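Local structure of protein kinase domain-containing protein (Chaetomium thermophilum, 6Z3U) at residues 146-151 / 208-213; 196-201 / 380-385; 229-234 / 390-395. The protein is the CDK7-like kinase of the CDK-activating complex with cyclin H and MAT1, and probably transfers phosphate from ATP to protein serines and threonines. All coordinates share one frame; numbering follows the deposited sequence.

Interaction 1: residues 146-151 / 208-213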
loop_
_atom_site.group_PDB
_atom_site.type_symbol
_atom_site.label_atom_id
_atom_site.label_comp_id
_atom_site.label_asym_id
_atom_site.label_seq_id
_atom_site.Cartn_x
_atom_site.Cartn_y
_atom_site.Cartn_z
ATOM N N ARG B 146 -0.812 -3.305 7.000
ATOM C CA ARG B 146 -0.686 -2.142 7.871
ATOM C C ARG B 146 -1.700 -1.069 7.495
ATOM O O ARG B 146 -2.252 -0.390 8.369
ATOM C CB ARG B 146 0.736 -1.586 7.793
ATOM C CG ARG B 146 0.942 -0.273 8.534
ATOM C CD ARG B 146 0.631 -0.415 10.013
ATOM N NE ARG B 146 0.729 0.857 10.722
ATOM C CZ ARG B 146 -0.232 1.774 10.749
ATOM N NH1 ARG B 146 -1.370 1.573 10.098
ATOM N NH2 ARG B 146 -0.052 2.899 11.425
ATOM N N GLU B 147 -1.967 -0.914 6.197
ATOM C CA GLU B 147 -2.894 0.116 5.743
ATOM C C GLU B 147 -4.316 -0.177 6.207
ATOM O O GLU B 147 -5.036 0.733 6.636
ATOM C CB GLU B 147 -2.840 0.215 4.217
ATOM C CG GLU B 147 -2.660 1.622 3.669
ATOM C CD GLU B 147 -2.328 1.623 2.185
ATOM O OE1 GLU B 147 -3.069 2.258 1.403
ATOM O OE2 GLU B 147 -1.335 0.972 1.794
ATOM N N LEU B 148 -4.731 -1.438 6.141
ATOM C CA LEU B 148 -6.087 -1.849 6.475
ATOM C C LEU B 148 -6.269 -2.166 7.952
ATOM O O LEU B 148 -7.391 -2.471 8.371
ATOM C CB LEU B 148 -6.477 -3.070 5.639
ATOM C CG LEU B 148 -6.677 -2.787 4.152
ATOM C CD1 LEU B 148 -6.786 -4.089 3.385
ATOM C CD2 LEU B 148 -7.918 -1.930 3.940
ATOM N N ARG B 149 -5.203 -2.103 8.743
ATOM C CA ARG B 149 -5.283 -2.456 10.152
ATOM C C ARG B 149 -6.393 -1.680 10.847
ATOM O O ARG B 149 -6.596 -0.490 10.597
ATOM C CB ARG B 149 -3.932 -2.172 10.812
ATOM C CG ARG B 149 -3.880 -0.963 11.738
ATOM C CD ARG B 149 -2.470 -0.846 12.282
ATOM N NE ARG B 149 -2.346 -1.304 13.659
ATOM C CZ ARG B 149 -1.208 -1.284 14.342
ATOM N NH1 ARG B 149 -0.090 -0.872 13.756
ATOM N NH2 ARG B 149 -1.178 -1.711 15.597
ATOM N N GLY B 150 -7.125 -2.377 11.715
ATOM C CA GLY B 150 -8.191 -1.790 12.501
ATOM C C GLY B 150 -9.563 -2.372 12.240
ATOM O O GLY B 150 -10.476 -2.159 13.051
ATOM N N HIS B 151 -9.748 -3.104 11.141
ATOM C CA HIS B 151 -11.097 -3.595 10.887
ATOM C C HIS B 151 -11.257 -5.010 11.434
ATOM O O HIS B 151 -10.324 -5.813 11.358
ATOM C CB HIS B 151 -11.401 -3.586 9.394
ATOM C CG HIS B 151 -12.853 -3.772 9.076
ATOM N ND1 HIS B 151 -13.405 -5.003 8.796
ATOM C CD2 HIS B 151 -13.867 -2.879 8.999
ATOM C CE1 HIS B 151 -14.697 -4.859 8.559
ATOM N NE2 HIS B 151 -15.003 -3.580 8.674
ATOM N N VAL B 208 -14.349 -6.787 2.228
ATOM C CA VAL B 208 -14.106 -6.239 0.897
ATOM C C VAL B 208 -14.564 -4.789 0.825
ATOM O O VAL B 208 -13.946 -3.970 0.135
ATOM C CB VAL B 208 -14.790 -7.102 -0.176
ATOM C CG1 VAL B 208 -14.569 -6.516 -1.555
ATOM C CG2 VAL B 208 -14.259 -8.515 -0.122
ATOM N N TRP B 209 -15.642 -4.440 1.530
ATOM C CA TRP B 209 -16.039 -3.038 1.588
ATOM C C TRP B 209 -14.932 -2.190 2.197
ATOM O O TRP B 209 -14.614 -1.110 1.688
ATOM C CB TRP B 209 -17.329 -2.883 2.391
ATOM C CG TRP B 209 -17.644 -1.453 2.734
ATOM C CD1 TRP B 209 -18.274 -0.538 1.942
ATOM C CD2 TRP B 209 -17.335 -0.778 3.959
ATOM N NE1 TRP B 209 -18.379 0.664 2.600
ATOM C CE2 TRP B 209 -17.809 0.542 3.840
ATOM C CE3 TRP B 209 -16.702 -1.163 5.146
ATOM C CZ2 TRP B 209 -17.672 1.479 4.860
ATOM C CZ3 TRP B 209 -16.568 -0.232 6.157
ATOM C CH2 TRP B 209 -17.050 1.074 6.009
ATOM N N TRP B 210 -14.318 -2.674 3.279
ATOM C CA TRP B 210 -13.256 -1.913 3.928
ATOM C C TRP B 210 -12.027 -1.803 3.034
ATOM O O TRP B 210 -11.363 -0.759 3.006
ATOM C CB TRP B 210 -12.898 -2.559 5.263
ATOM C CG TRP B 210 -11.854 -1.821 6.021
ATOM C CD1 TRP B 210 -10.632 -2.290 6.394
ATOM C CD2 TRP B 210 -11.927 -0.469 6.487
ATOM N NE1 TRP B 210 -9.940 -1.320 7.075
ATOM C CE2 TRP B 210 -10.713 -0.191 7.146
ATOM C CE3 TRP B 210 -12.902 0.530 6.415
ATOM C CZ2 TRP B 210 -10.449 1.044 7.730
ATOM C CZ3 TRP B 210 -12.637 1.756 6.995
ATOM C CH2 TRP B 210 -11.420 2.002 7.645
ATOM N N CYS B 211 -11.706 -2.869 2.298
ATOM C CA CYS B 211 -10.603 -2.800 1.347
ATOM C C CYS B 211 -10.843 -1.697 0.327
ATOM O O CYS B 211 -9.983 -0.837 0.105
ATOM C CB CYS B 211 -10.432 -4.144 0.642
ATOM S SG CYS B 211 -9.763 -5.455 1.678
ATOM N N HIS B 212 -12.020 -1.702 -0.300
ATOM C CA HIS B 212 -12.310 -0.704 -1.321
ATOM C C HIS B 212 -12.481 0.681 -0.714
ATOM O O HIS B 212 -12.139 1.681 -1.356
ATOM C CB HIS B 212 -13.557 -1.116 -2.100
ATOM C CG HIS B 212 -13.400 -2.407 -2.841
ATOM N ND1 HIS B 212 -14.416 -2.968 -3.584
ATOM C CD2 HIS B 212 -12.345 -3.247 -2.952
ATOM C CE1 HIS B 212 -13.993 -4.098 -4.120
ATOM N NE2 HIS B 212 -12.740 -4.291 -3.752
ATOM N N GLU B 213 -13.000 0.763 0.513
ATOM C CA GLU B 213 -13.084 2.051 1.193
ATOM C C GLU B 213 -11.709 2.692 1.327
ATOM O O GLU B 213 -11.599 3.922 1.375
ATOM C CB GLU B 213 -13.727 1.875 2.570
ATOM C CG GLU B 213 -14.543 3.074 3.052
ATOM C CD GLU B 213 -15.757 3.357 2.178
ATOM O OE1 GLU B 213 -16.233 4.513 2.178
ATOM O OE2 GLU B 213 -16.242 2.426 1.501
#
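Leu148 and Cys211 bring their CA atoms to 6.9 Å where helix 136-148 gives way to a type II turn from Leu148 to His151, and the turn brings His151 up to Trp210. The Trp210 indole projects between Leu148 and His151. Its CG is anti to the backbone N (chi1 -178°), which carries the ring away from its own helix and puts NE1 3.1 Å from Leu148 O. The N-H points at the oxygen with an angle of 155°, and the acceptor lies close to the indole plane, so the bond fixes the rotation of the ring. Over one indole face sits His151. Its CB comes to 3.4 Å from Trp210 CD1, and its imidazole forms an offset stack on the five-membered ring, the planes 17° apart. Leu148 fills in beneath with two branches: CD2 reaches Trp210 CD1 at 3.7 Å, while CD1 meets Cys211 SG. Leu148 and Cys211 both also touch Phe239, and Met9 of the RING-type domain-containing chain packs on His151 and Trp210. His151 opens the His-Pro-Asn element of the αC-β4 loop, and this docking on helix αE is characteristic of the protein kinase fold.

Interaction 2: residues 196-201 / 380-385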
loop_
_atom_site.group_PDB
_atom_site.type_symbol
_atom_site.label_atom_id
_atom_site.label_comp_id
_atom_site.label_asym_id
_atom_site.label_seq_id
_atom_site.Cartn_x
_atom_site.Cartn_y
_atom_site.Cartn_z
ATOM N N ASP B 196 -26.300 -19.149 8.807
ATOM C CA ASP B 196 -24.848 -19.117 8.953
ATOM C C ASP B 196 -24.184 -18.535 7.712
ATOM O O ASP B 196 -23.214 -17.777 7.816
ATOM C CB ASP B 196 -24.326 -20.521 9.240
ATOM C CG ASP B 196 -24.913 -21.105 10.505
ATOM O OD1 ASP B 196 -25.019 -20.358 11.500
ATOM O OD2 ASP B 196 -25.281 -22.299 10.504
ATOM N N ILE B 197 -24.688 -18.886 6.528
ATOM C CA ILE B 197 -24.173 -18.284 5.304
ATOM C C ILE B 197 -24.309 -16.769 5.372
ATOM O O ILE B 197 -23.383 -16.029 5.018
ATOM C CB ILE B 197 -24.898 -18.871 4.078
ATOM C CG1 ILE B 197 -24.646 -20.379 3.995
ATOM C CG2 ILE B 197 -24.447 -18.168 2.800
ATOM C CD1 ILE B 197 -25.383 -21.067 2.862
ATOM N N LYS B 198 -25.468 -16.285 5.824
ATOM C CA LYS B 198 -25.687 -14.846 5.919
ATOM C C LYS B 198 -24.708 -14.201 6.893
ATOM O O LYS B 198 -24.268 -13.065 6.682
ATOM C CB LYS B 198 -27.131 -14.563 6.339
ATOM C CG LYS B 198 -27.479 -13.084 6.392
ATOM C CD LYS B 198 -28.934 -12.842 6.780
ATOM C CE LYS B 198 -29.894 -13.265 5.680
ATOM N NZ LYS B 198 -31.307 -12.926 6.010
ATOM N N ALA B 199 -24.362 -14.905 7.973
ATOM C CA ALA B 199 -23.413 -14.350 8.931
ATOM C C ALA B 199 -22.012 -14.273 8.337
ATOM O O ALA B 199 -21.321 -13.259 8.487
ATOM C CB ALA B 199 -23.406 -15.185 10.209
ATOM N N TRP B 200 -21.576 -15.337 7.659
ATOM C CA TRP B 200 -20.260 -15.328 7.027
ATOM C C TRP B 200 -20.192 -14.282 5.924
ATOM O O TRP B 200 -19.261 -13.471 5.873
ATOM C CB TRP B 200 -19.942 -16.716 6.472
ATOM C CG TRP B 200 -19.614 -17.736 7.521
ATOM C CD1 TRP B 200 -18.975 -17.516 8.708
ATOM C CD2 TRP B 200 -19.921 -19.134 7.484
ATOM N NE1 TRP B 200 -18.856 -18.694 9.406
ATOM C CE2 TRP B 200 -19.431 -19.702 8.677
ATOM C CE3 TRP B 200 -20.560 -19.962 6.556
ATOM C CZ2 TRP B 200 -19.557 -21.059 8.965
ATOM C CZ3 TRP B 200 -20.687 -21.309 6.846
ATOM C CH2 TRP B 200 -20.187 -21.843 8.040
ATOM N N MET B 201 -21.181 -14.282 5.028
ATOM C CA MET B 201 -21.179 -13.330 3.925
ATOM C C MET B 201 -21.166 -11.893 4.432
ATOM O O MET B 201 -20.549 -11.018 3.815
ATOM C CB MET B 201 -22.395 -13.574 3.033
ATOM C CG MET B 201 -22.298 -14.826 2.179
ATOM S SD MET B 201 -20.944 -14.758 0.996
ATOM C CE MET B 201 -21.414 -13.325 0.033
ATOM N N HIS B 380 -28.109 -3.971 0.974
ATOM C CA HIS B 380 -29.116 -4.828 0.364
ATOM C C HIS B 380 -30.104 -5.335 1.413
ATOM O O HIS B 380 -29.835 -5.331 2.617
ATOM C CB HIS B 380 -28.442 -6.001 -0.348
ATOM C CG HIS B 380 -29.324 -6.696 -1.337
ATOM N ND1 HIS B 380 -29.675 -8.022 -1.217
ATOM C CD2 HIS B 380 -29.937 -6.244 -2.455
ATOM C CE1 HIS B 380 -30.460 -8.361 -2.224
ATOM N NE2 HIS B 380 -30.635 -7.299 -2.989
ATOM N N ARG B 381 -31.277 -5.770 0.935
ATOM C CA ARG B 381 -32.325 -6.233 1.837
ATOM C C ARG B 381 -32.036 -7.604 2.436
ATOM O O ARG B 381 -32.619 -7.945 3.471
ATOM C CB ARG B 381 -33.674 -6.300 1.113
ATOM C CG ARG B 381 -34.313 -4.957 0.798
ATOM C CD ARG B 381 -35.836 -5.065 0.837
ATOM N NE ARG B 381 -36.495 -3.991 0.095
ATOM C CZ ARG B 381 -36.729 -2.771 0.577
ATOM N NH1 ARG B 381 -37.338 -1.864 -0.176
ATOM N NH2 ARG B 381 -36.358 -2.452 1.809
ATOM N N TRP B 382 -31.161 -8.397 1.813
ATOM C CA TRP B 382 -30.945 -9.764 2.280
ATOM C C TRP B 382 -30.541 -9.795 3.749
ATOM O O TRP B 382 -30.915 -10.716 4.484
ATOM C CB TRP B 382 -29.879 -10.449 1.428
ATOM C CG TRP B 382 -29.703 -11.896 1.754
ATOM C CD1 TRP B 382 -30.690 -12.813 1.966
ATOM C CD2 TRP B 382 -28.462 -12.592 1.929
ATOM N NE1 TRP B 382 -30.142 -14.041 2.249
ATOM C CE2 TRP B 382 -28.776 -13.931 2.233
ATOM C CE3 TRP B 382 -27.119 -12.214 1.853
ATOM C CZ2 TRP B 382 -27.797 -14.891 2.463
ATOM C CZ3 TRP B 382 -26.147 -13.170 2.082
ATOM C CH2 TRP B 382 -26.492 -14.493 2.385
ATOM N N TRP B 383 -29.760 -8.807 4.191
ATOM C CA TRP B 383 -29.258 -8.833 5.560
ATOM C C TRP B 383 -30.380 -8.603 6.564
ATOM O O TRP B 383 -30.426 -9.260 7.611
ATOM C CB TRP B 383 -28.163 -7.783 5.742
ATOM C CG TRP B 383 -27.111 -7.822 4.684
ATOM C CD1 TRP B 383 -26.870 -6.873 3.737
ATOM C CD2 TRP B 383 -26.162 -8.869 4.455
ATOM N NE1 TRP B 383 -25.827 -7.260 2.935
ATOM C CE2 TRP B 383 -25.374 -8.484 3.355
ATOM C CE3 TRP B 383 -25.901 -10.095 5.073
ATOM C CZ2 TRP B 383 -24.346 -9.276 2.860
ATOM C CZ3 TRP B 383 -24.880 -10.881 4.581
ATOM C CH2 TRP B 383 -24.113 -10.468 3.484
ATOM N N ARG B 384 -31.298 -7.684 6.263
ATOM C CA ARG B 384 -32.409 -7.380 7.156
ATOM C C ARG B 384 -33.647 -8.232 6.894
ATOM O O ARG B 384 -34.646 -8.077 7.604
ATOM C CB ARG B 384 -32.768 -5.887 7.062
ATOM C CG ARG B 384 -32.886 -5.309 5.651
ATOM C CD ARG B 384 -32.603 -3.807 5.662
ATOM N NE ARG B 384 -32.395 -3.261 4.321
ATOM C CZ ARG B 384 -33.294 -2.558 3.636
ATOM N NH1 ARG B 384 -34.490 -2.296 4.152
ATOM N NH2 ARG B 384 -32.993 -2.112 2.424
ATOM N N THR B 385 -33.607 -9.125 5.911
ATOM C CA THR B 385 -34.678 -10.087 5.689
ATOM C C THR B 385 -34.446 -11.320 6.555
ATOM O O THR B 385 -33.306 -11.747 6.752
ATOM C CB THR B 385 -34.750 -10.487 4.216
ATOM O OG1 THR B 385 -35.242 -9.386 3.441
ATOM C CG2 THR B 385 -35.669 -11.680 4.024
#
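The Trp382 indole carries Lys198 over one face and has Met201 CB and Ile197 CG2 at its edge, whereas the neighbouring Trp383 takes Trp382 CE3 on a face and is met edge-on by Met201 CB and Lys198 O. Lys198 CE lies 3.7 Å from the centroid of the Trp382 five-membered ring, a CH-pi contact, and NZ adds a cation-pi interaction over the same face. Lower on the chain, Lys198 CG touches Trp383 CE3 at 3.6 Å, so a single aliphatic stem serves both indoles. A bend at chi3 (-70°) turns the amine to the backbone of 380-385, where NZ donates to Trp382 O at 2.7 Å, approaching nearly in line with the carbonyl (170°). Pro387 O is a further acceptor for this buried ammonium group. Met201 CB reaches Trp383 CH2 at 3.6 Å and Trp382 CZ3 at 3.9 Å. Elsewhere Trp383 NE1 is bonded to Met377 O, and Phe286 of helix 276-291 meets the Trp382 ring. His380 to Trp383 fit the His-X-aromatic-hydrophobic pattern that marks the C-terminal boundary of protein kinase catalytic domains, here laid against helix αE of the C-lobe.

Interaction 3: residues 229-234 / 390-395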
loop_
_atom_site.group_PDB
_atom_site.type_symbol
_atom_site.label_atom_id
_atom_site.label_comp_id
_atom_site.label_asym_id
_atom_site.label_seq_id
_atom_site.Cartn_x
_atom_site.Cartn_y
_atom_site.Cartn_z
ATOM N N ALA B 229 -11.406 -16.573 13.467
ATOM C CA ALA B 229 -10.878 -16.297 14.793
ATOM C C ALA B 229 -11.495 -17.231 15.834
ATOM O O ALA B 229 -12.432 -17.986 15.561
ATOM C CB ALA B 229 -11.136 -14.840 15.175
ATOM N N ALA B 230 -10.951 -17.164 17.053
ATOM C CA ALA B 230 -11.434 -18.014 18.137
ATOM C C ALA B 230 -12.884 -17.716 18.492
ATOM O O ALA B 230 -13.622 -18.624 18.895
ATOM C CB ALA B 230 -10.548 -17.840 19.372
ATOM N N ASP B 231 -13.315 -16.465 18.356
ATOM C CA ASP B 231 -14.683 -16.100 18.698
ATOM C C ASP B 231 -15.666 -16.362 17.564
ATOM O O ASP B 231 -16.872 -16.177 17.761
ATOM C CB ASP B 231 -14.756 -14.623 19.094
ATOM C CG ASP B 231 -14.398 -13.699 17.952
ATOM O OD1 ASP B 231 -13.951 -14.201 16.899
ATOM O OD2 ASP B 231 -14.573 -12.471 18.101
ATOM N N GLY B 232 -15.186 -16.776 16.393
ATOM C CA GLY B 232 -16.034 -17.061 15.256
ATOM C C GLY B 232 -16.035 -15.994 14.182
ATOM O O GLY B 232 -16.639 -16.209 13.123
ATOM N N GLU B 233 -15.384 -14.857 14.421
ATOM C CA GLU B 233 -15.316 -13.794 13.426
ATOM C C GLU B 233 -14.365 -14.195 12.305
ATOM O O GLU B 233 -13.240 -14.636 12.559
ATOM C CB GLU B 233 -14.849 -12.491 14.079
ATOM C CG GLU B 233 -14.976 -11.248 13.201
ATOM C CD GLU B 233 -16.239 -10.446 13.487
ATOM O OE1 GLU B 233 -16.415 -10.005 14.645
ATOM O OE2 GLU B 233 -17.051 -10.252 12.556
ATOM N N VAL B 234 -14.816 -14.037 11.063
ATOM C CA VAL B 234 -14.031 -14.406 9.889
ATOM C C VAL B 234 -13.181 -13.220 9.461
ATOM O O VAL B 234 -13.653 -12.077 9.428
ATOM C CB VAL B 234 -14.949 -14.879 8.747
ATOM C CG1 VAL B 234 -14.197 -14.894 7.432
ATOM C CG2 VAL B 234 -15.496 -16.264 9.049
ATOM N N THR B 390 -26.673 -15.674 11.980
ATOM C CA THR B 390 -26.252 -16.346 13.196
ATOM C C THR B 390 -25.206 -15.515 13.930
ATOM O O THR B 390 -24.373 -14.840 13.318
ATOM C CB THR B 390 -25.677 -17.724 12.875
ATOM O OG1 THR B 390 -26.614 -18.463 12.081
ATOM C CG2 THR B 390 -25.387 -18.493 14.154
ATOM N N ARG B 391 -25.257 -15.572 15.256
ATOM C CA ARG B 391 -24.244 -14.920 16.072
ATOM C C ARG B 391 -22.928 -15.679 15.962
ATOM O O ARG B 391 -22.901 -16.912 15.984
ATOM C CB ARG B 391 -24.705 -14.847 17.526
ATOM C CG ARG B 391 -23.856 -13.944 18.409
ATOM C CD ARG B 391 -24.496 -13.756 19.782
ATOM N NE ARG B 391 -24.716 -15.027 20.470
ATOM C CZ ARG B 391 -23.947 -15.509 21.446
ATOM N NH1 ARG B 391 -22.888 -14.834 21.872
ATOM N NH2 ARG B 391 -24.246 -16.677 21.998
ATOM N N LYS B 392 -21.831 -14.930 15.839
ATOM C CA LYS B 392 -20.536 -15.558 15.597
ATOM C C LYS B 392 -20.199 -16.592 16.662
ATOM O O LYS B 392 -19.521 -17.584 16.371
ATOM C CB LYS B 392 -19.441 -14.492 15.530
ATOM C CG LYS B 392 -19.476 -13.487 16.671
ATOM C CD LYS B 392 -18.141 -12.775 16.824
ATOM C CE LYS B 392 -18.262 -11.560 17.720
ATOM N NZ LYS B 392 -17.109 -10.644 17.551
ATOM N N GLU B 393 -20.666 -16.390 17.894
ATOM C CA GLU B 393 -20.410 -17.366 18.944
ATOM C C GLU B 393 -21.138 -18.681 18.697
ATOM O O GLU B 393 -20.735 -19.711 19.248
ATOM C CB GLU B 393 -20.824 -16.798 20.302
ATOM C CG GLU B 393 -19.793 -15.880 20.950
ATOM C CD GLU B 393 -19.661 -14.542 20.243
ATOM O OE1 GLU B 393 -18.523 -14.034 20.135
ATOM O OE2 GLU B 393 -20.694 -14.000 19.793
ATOM N N ASP B 394 -22.186 -18.674 17.876
ATOM C CA ASP B 394 -22.954 -19.874 17.579
ATOM C C ASP B 394 -22.621 -20.474 16.220
ATOM O O ASP B 394 -23.268 -21.445 15.816
ATOM C CB ASP B 394 -24.456 -19.568 17.644
ATOM C CG ASP B 394 -24.937 -19.299 19.057
ATOM O OD1 ASP B 394 -24.090 -19.039 19.939
ATOM O OD2 ASP B 394 -26.165 -19.349 19.285
ATOM N N LEU B 395 -21.638 -19.930 15.507
ATOM C CA LEU B 395 -21.311 -20.446 14.191
ATOM C C LEU B 395 -20.662 -21.822 14.309
ATOM O O LEU B 395 -20.061 -22.152 15.335
ATOM C CB LEU B 395 -20.376 -19.488 13.459
ATOM C CG LEU B 395 -21.017 -18.249 12.831
ATOM C CD1 LEU B 395 -19.957 -17.280 12.337
ATOM C CD2 LEU B 395 -21.935 -18.644 11.684
#
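Lys392 reaches across to Asp231 and Glu233 and binds both carboxylates through its single amine. In these salt bridges NZ lies 3.2 Å from Asp231 OD2, above that carboxylate plane, and 3.1 Å from Glu233 OE1, which it meets on the anti side. The first torsion of Lys392 sets CG between the backbone N and the carbonyl carbon (chi1 48°), and the chain then runs extended past Asp231 O toward both acids. Replacing Lys392 by alanine is likely to leave Asp231 and Glu233 without their shared positive partner and to remove the ionic tie between 229-234 and 390-395. Among the hydrogen bonds, Asp231 OD1 accepts from Glu233 N at 2.9 Å with an angle of 170°, an Asx turn that holds the acid in place for the lysine. Glu233 OE2 is engaged by Asn153 ND2. Van der Waals contact brings the backbones nearest at Gly232, whose CA is 4.8 Å from Lys392 CA and 3.7 Å from Lys392 O; having no side chain, Gly232 lets the two backbones come this near. Next to it, Leu395 CD1 rests 3.6 Å from Gly232 O. The type I turn from Ala229 to Gly232 joins strands 226-228 and 234-236, the small β7-β8 hairpin of the kinase C-lobe, and the segment after helix 381-384 lies across it, with Leu395 also packed on Trp200 of helix 194-213.

How the interactions relate
Interactions 1 and 2 are both buried and share helix 194-213, but use different parts of it: the C-terminal end receives the loop after helix 136-148, while the N-terminal half packs against 380-385. Both rely on tryptophans, stacked on a histidine in the first and covered by a lysine stem in the second. Interaction 3 is only partly buried and mainly ionic, joining a hairpin turn to a segment with a short 3-10 turn. It touches interaction 2 directly, with a probable hydrogen bond between Asp196 OD1 and Thr390 OG1, 2.5 Å apart. Interactions 1 and 3 do not touch, yet Asn153 bonds to His151 in one and Glu233 in the other.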